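Local coordinates for beta-agarase D (Zobellia galactanivorans, PDB 4ASM), which hydrolyses the beta-1,4-galactosidic linkages of agarose at random positions with retention of anomeric configuration, through the family GH16 catalytic domain described here, at residues Asp162-Tyr167 with Lys219-Gly224; Lys182-His187 with Asn205-Lys210. All blocks are in the same frame, centred on the assembly; numbering follows the deposited sequence.

Interaction 1 of 2, residues Asp162-Tyr167 with Lys219-Gly224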
# COMPACT_ATOMS: atom_id res chain seq x y z
N ASP A 162 2.27 3.40 2.41
CA ASP A 162 1.26 2.43 2.01
C ASP A 162 0.28 2.21 3.14
O ASP A 162 0.64 2.32 4.32
CB ASP A 162 1.90 1.11 1.58
CG ASP A 162 2.81 1.27 0.41
OD1 ASP A 162 2.67 2.27 -0.33
OD2 ASP A 162 3.69 0.42 0.23
N ILE A 163 -0.97 1.93 2.76
CA ILE A 163 -1.97 1.47 3.71
C ILE A 163 -1.99 -0.06 3.64
O ILE A 163 -1.80 -0.74 4.65
CB ILE A 163 -3.34 2.09 3.43
CG1 ILE A 163 -3.31 3.57 3.84
CG2 ILE A 163 -4.40 1.39 4.26
CD1 ILE A 163 -3.69 4.53 2.79
N MET A 164 -2.19 -0.60 2.44
CA MET A 164 -2.17 -2.04 2.26
C MET A 164 -1.39 -2.42 1.00
O MET A 164 -1.59 -1.83 -0.06
CB MET A 164 -3.60 -2.57 2.13
CG MET A 164 -3.66 -4.08 1.84
SD MET A 164 -5.35 -4.73 1.72
CE MET A 164 -5.93 -3.88 0.25
N GLU A 165 -0.51 -3.42 1.13
CA GLU A 165 0.07 -4.13 -0.01
C GLU A 165 -0.05 -5.60 0.38
O GLU A 165 0.63 -6.05 1.32
CB GLU A 165 1.54 -3.75 -0.21
CG GLU A 165 2.24 -4.53 -1.30
CD GLU A 165 3.61 -3.97 -1.58
OE1 GLU A 165 4.41 -3.92 -0.62
OE2 GLU A 165 3.90 -3.57 -2.74
N CYS A 166 -0.95 -6.32 -0.29
CA CYS A 166 -1.26 -7.68 0.11
C CYS A 166 -1.44 -8.56 -1.12
O CYS A 166 -2.18 -8.22 -2.01
CB CYS A 166 -2.54 -7.67 0.95
SG CYS A 166 -2.99 -9.33 1.58
N TYR A 167 -0.71 -9.68 -1.15
CA TYR A 167 -0.85 -10.69 -2.21
C TYR A 167 -1.62 -11.84 -1.60
O TYR A 167 -1.04 -12.85 -1.19
CB TYR A 167 0.53 -11.15 -2.70
CG TYR A 167 1.51 -9.99 -2.83
CD1 TYR A 167 2.15 -9.49 -1.71
CD2 TYR A 167 1.82 -9.45 -4.06
CE1 TYR A 167 3.04 -8.43 -1.79
CE2 TYR A 167 2.73 -8.37 -4.16
CZ TYR A 167 3.32 -7.88 -3.01
OH TYR A 167 4.23 -6.82 -3.04
N LYS A 219 -11.00 -12.22 2.16
CA LYS A 219 -11.47 -11.67 3.44
C LYS A 219 -11.74 -10.18 3.28
O LYS A 219 -10.99 -9.48 2.57
CB LYS A 219 -10.44 -11.87 4.56
CG LYS A 219 -10.25 -13.31 4.97
CD LYS A 219 -9.29 -13.42 6.15
CE LYS A 219 -9.75 -14.46 7.15
NZ LYS A 219 -10.75 -13.88 8.11
N THR A 220 -12.81 -9.69 3.91
CA THR A 220 -12.96 -8.24 4.00
C THR A 220 -12.50 -7.73 5.35
O THR A 220 -12.91 -8.22 6.42
CB THR A 220 -14.25 -7.60 3.38
OG1 THR A 220 -14.89 -6.62 4.23
CG2 THR A 220 -15.14 -8.57 2.69
N ILE A 221 -11.60 -6.77 5.26
CA ILE A 221 -10.91 -6.22 6.41
C ILE A 221 -11.08 -4.70 6.40
O ILE A 221 -11.40 -4.10 5.36
CB ILE A 221 -9.40 -6.59 6.41
CG1 ILE A 221 -8.67 -5.99 5.21
CG2 ILE A 221 -9.19 -8.12 6.42
CD1 ILE A 221 -7.12 -6.15 5.34
N ARG A 222 -10.86 -4.08 7.55
CA ARG A 222 -10.61 -2.64 7.61
C ARG A 222 -9.12 -2.46 7.81
O ARG A 222 -8.52 -3.10 8.67
CB ARG A 222 -11.34 -2.00 8.78
CG ARG A 222 -12.83 -1.94 8.60
CD ARG A 222 -13.38 -1.02 9.66
NE ARG A 222 -13.40 -1.60 11.00
CZ ARG A 222 -12.88 -1.05 12.10
NH1 ARG A 222 -12.21 0.11 12.10
NH2 ARG A 222 -13.05 -1.68 13.26
N ILE A 223 -8.51 -1.60 7.01
CA ILE A 223 -7.07 -1.35 7.15
C ILE A 223 -6.81 0.14 6.96
O ILE A 223 -7.36 0.76 6.05
CB ILE A 223 -6.24 -2.26 6.21
CG1 ILE A 223 -4.72 -2.06 6.42
CG2 ILE A 223 -6.64 -2.06 4.75
CD1 ILE A 223 -3.91 -3.22 5.83
N GLY A 224 -5.95 0.69 7.80
CA GLY A 224 -5.70 2.13 7.75
C GLY A 224 -4.35 2.50 8.27
O GLY A 224 -3.70 1.72 8.97
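The apolar layer between the two sheets of the GH16 beta-sandwich is formed here by Ile-163 and Met-164, on the catalytic strand 159-166, meeting Ile-223 and Ile-221 of strand 220-229. Ile-223 contributes most to the contact on its strand. Its CD1 lies 3.8 Å from CB of Met-164 and 3.5 Å from the carbonyl O of Ile-163, so that one methyl touches both a side chain and the backbone. With CG1 trans to the main-chain nitrogen (chi1 -176°), the long branch of Ile-223 extends straight out of its strand toward this spot, and the side chains of Met-164 and Ile-223 cross at about a right angle. The CG2 branch of Ile-163 reaches back the other way, resting 3.5 Å from O of Ile-223 and 3.8 Å from CA of Gly-224, where no side chain intervenes.

Ile-163 and Met-164 both face Ile-150 on the neighbouring strand, a classic beta bulge, and the chain turns a corner at Ile-163. Within the bulge, Met-164 points toward strand 220-229, whereas the next residue, Glu-165, the probable proton donor, points away. Met-164 is extended through its first two torsions and bends only at chi3 (66°); its SD arrives 4.3 Å from CD1 of Ile-221, a looser touch than those around Ile-223. Val-135 and Val-139 of strand 133-140 also pack on Ile-163 and Met-164 respectively, and Ile-183 lies against both Ile-221 and Ile-223, which continues the hydrophobic layer toward strand 183-191.

Interaction 2 of 2, residues Lys182-His187 with Asn205-Lys210; sequences KIHLSH and NSWWGK
The imidazole of His-184 is sandwiched: the six-membered ring of Trp-207 covers one face, with CZ2 over the centre of the imidazole, and CB of Ser-186 lies against the opposite face, nearer the rim. The two rings form an offset stack, centroids 4.1 Å apart and planes only 7° from parallel. CB of His-184 also sits over the indole, 3.8 Å from the centroid of its six-membered ring, a CH-pi contact, while CB of Lys-182 approaches the indole edge. At the imidazole edge, NE2 makes a weak, bent bond to OG of Ser-206 (3.3 Å, 121° at the hydrogen), and that OG is bonded to the backbone O of Asp-203. The ring's strongest polar partner is Glu-165, at ND1; NE2 is also bonded to O of Pro-201.

The backbones that carry the stacked rings pair antiparallel. Ile-183 and Trp-208 form the hydrogen-bonded pair, with N to O distances of 2.8 Å both ways, and Leu-185 N adds a nearly straight bond to Ser-206 O. On the sheet face of Ile-183 and Trp-208, the latter has CG trans to its backbone N (chi1 177°), which brings its indole alongside Ile-183, whose CD1 meets the ring edge 4.0 Å from CZ3. CD1 of Leu-185 presses on CB of Trp-208 at 3.5 Å.

Replacing Trp-207 by an alanine would probably uncover one face of the His-184 imidazole and leave that ring freer to tilt. Gripped over both faces and bonded at its nitrogens, the imidazole is probably held in one orientation, with ND1 directed at the carboxylate of the probable proton donor, Glu-165, which it would help to position.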
# COMPACT_ATOMS: atom_id res chain seq x y z
N LYS A 182 0.08 -12.92 4.86
CA LYS A 182 0.65 -11.67 5.39
C LYS A 182 0.10 -10.42 4.70
O LYS A 182 -0.35 -10.46 3.54
CB LYS A 182 2.18 -11.70 5.25
CG LYS A 182 2.84 -12.90 5.98
CD LYS A 182 2.57 -12.85 7.51
CE LYS A 182 3.39 -13.87 8.33
NZ LYS A 182 2.91 -15.25 8.11
N ILE A 183 0.13 -9.31 5.43
CA ILE A 183 -0.13 -8.00 4.84
C ILE A 183 1.16 -7.22 5.01
O ILE A 183 1.67 -7.10 6.12
CB ILE A 183 -1.30 -7.23 5.51
CG1 ILE A 183 -2.58 -8.08 5.54
CG2 ILE A 183 -1.52 -5.84 4.81
CD1 ILE A 183 -3.76 -7.43 6.24
N HIS A 184 1.70 -6.72 3.90
CA HIS A 184 2.89 -5.88 4.00
C HIS A 184 2.52 -4.48 4.44
O HIS A 184 1.78 -3.78 3.74
CB HIS A 184 3.65 -5.85 2.67
CG HIS A 184 5.04 -5.32 2.79
ND1 HIS A 184 5.66 -4.63 1.77
CD2 HIS A 184 5.92 -5.33 3.83
CE1 HIS A 184 6.88 -4.29 2.15
NE2 HIS A 184 7.06 -4.68 3.40
N LEU A 185 3.01 -4.10 5.62
CA LEU A 185 2.74 -2.78 6.21
C LEU A 185 3.98 -1.96 5.87
O LEU A 185 5.09 -2.23 6.38
CB LEU A 185 2.50 -2.87 7.72
CG LEU A 185 1.40 -3.87 8.10
CD1 LEU A 185 1.32 -3.95 9.60
CD2 LEU A 185 0.07 -3.41 7.50
N SER A 186 3.82 -0.99 4.96
CA SER A 186 4.98 -0.49 4.24
C SER A 186 4.91 1.00 3.89
O SER A 186 3.91 1.67 4.10
CB SER A 186 5.15 -1.34 2.97
OG SER A 186 6.40 -1.15 2.33
N HIS A 187 6.02 1.48 3.35
CA HIS A 187 6.13 2.82 2.79
C HIS A 187 7.31 2.74 1.85
O HIS A 187 8.00 1.74 1.81
CB HIS A 187 6.36 3.88 3.89
CG HIS A 187 7.75 3.89 4.44
ND1 HIS A 187 8.13 3.16 5.55
CD2 HIS A 187 8.87 4.56 4.03
CE1 HIS A 187 9.41 3.39 5.81
NE2 HIS A 187 9.88 4.24 4.91
N ASN A 205 8.92 -8.34 10.61
CA ASN A 205 7.67 -7.88 11.22
C ASN A 205 6.82 -6.99 10.30
O ASN A 205 5.64 -6.79 10.56
CB ASN A 205 7.94 -7.18 12.55
CG ASN A 205 8.26 -8.16 13.68
OD1 ASN A 205 8.17 -9.39 13.54
ND2 ASN A 205 8.63 -7.59 14.84
N SER A 206 7.41 -6.49 9.20
CA SER A 206 6.61 -5.67 8.28
C SER A 206 5.64 -6.52 7.47
O SER A 206 4.72 -6.00 6.85
CB SER A 206 7.49 -4.82 7.35
OG SER A 206 8.12 -5.60 6.35
N TRP A 207 5.88 -7.83 7.46
CA TRP A 207 4.97 -8.78 6.83
C TRP A 207 4.07 -9.28 7.96
O TRP A 207 4.38 -10.27 8.65
CB TRP A 207 5.76 -9.87 6.10
CG TRP A 207 6.48 -9.28 4.93
CD1 TRP A 207 7.74 -8.69 4.94
CD2 TRP A 207 6.00 -9.16 3.59
NE1 TRP A 207 8.05 -8.23 3.68
CE2 TRP A 207 7.00 -8.50 2.84
CE3 TRP A 207 4.81 -9.55 2.94
CZ2 TRP A 207 6.87 -8.22 1.47
CZ3 TRP A 207 4.67 -9.27 1.57
CH2 TRP A 207 5.70 -8.62 0.86
N TRP A 208 2.98 -8.56 8.18
CA TRP A 208 2.17 -8.73 9.37
C TRP A 208 1.14 -9.84 9.19
O TRP A 208 0.52 -9.99 8.14
CB TRP A 208 1.49 -7.40 9.72
CG TRP A 208 0.59 -7.55 10.87
CD1 TRP A 208 0.95 -7.56 12.19
CD2 TRP A 208 -0.81 -7.82 10.82
NE1 TRP A 208 -0.17 -7.79 12.97
CE2 TRP A 208 -1.26 -7.96 12.16
CE3 TRP A 208 -1.74 -7.95 9.78
CZ2 TRP A 208 -2.60 -8.22 12.48
CZ3 TRP A 208 -3.07 -8.21 10.09
CH2 TRP A 208 -3.48 -8.34 11.43
N GLY A 209 0.93 -10.63 10.25
CA GLY A 209 -0.07 -11.68 10.20
C GLY A 209 -0.68 -11.92 11.57
O GLY A 209 -0.38 -11.22 12.55
N LYS A 210 -1.57 -12.92 11.64
CA LYS A 210 -2.35 -13.20 12.82
C LYS A 210 -2.58 -14.69 12.88
O LYS A 210 -2.96 -15.29 11.89
CB LYS A 210 -3.69 -12.49 12.66
CG LYS A 210 -4.61 -12.51 13.83
CD LYS A 210 -5.76 -11.56 13.53
CE LYS A 210 -6.98 -11.90 14.33
NZ LYS A 210 -8.21 -11.39 13.62

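Strands 159-166 and 183-191 are neighbours in one sheet, and through them interactions 1 and 2 adjoin, their centres 10 Å apart. On the active-site side, Glu-165 OE1 of 162-167 is hydrogen-bonded to His-184 ND1 of 182-187 (2.8 Å), so this histidine probably helps to position the likely proton donor. That it borders the site is seen separately: its side chain is about 3 Å from a bound di(hydroxyethyl)ether and about 8 Å from that of Glu-160, the probable nucleophile. On the core side, Ile-223 CD1 touches Ile-183 CG2 at 3.7 Å, joining the two apolar clusters. A backbone bond from Asp-162 N to Ser-186 O, 2.9 Å, ties the strands near the bulge.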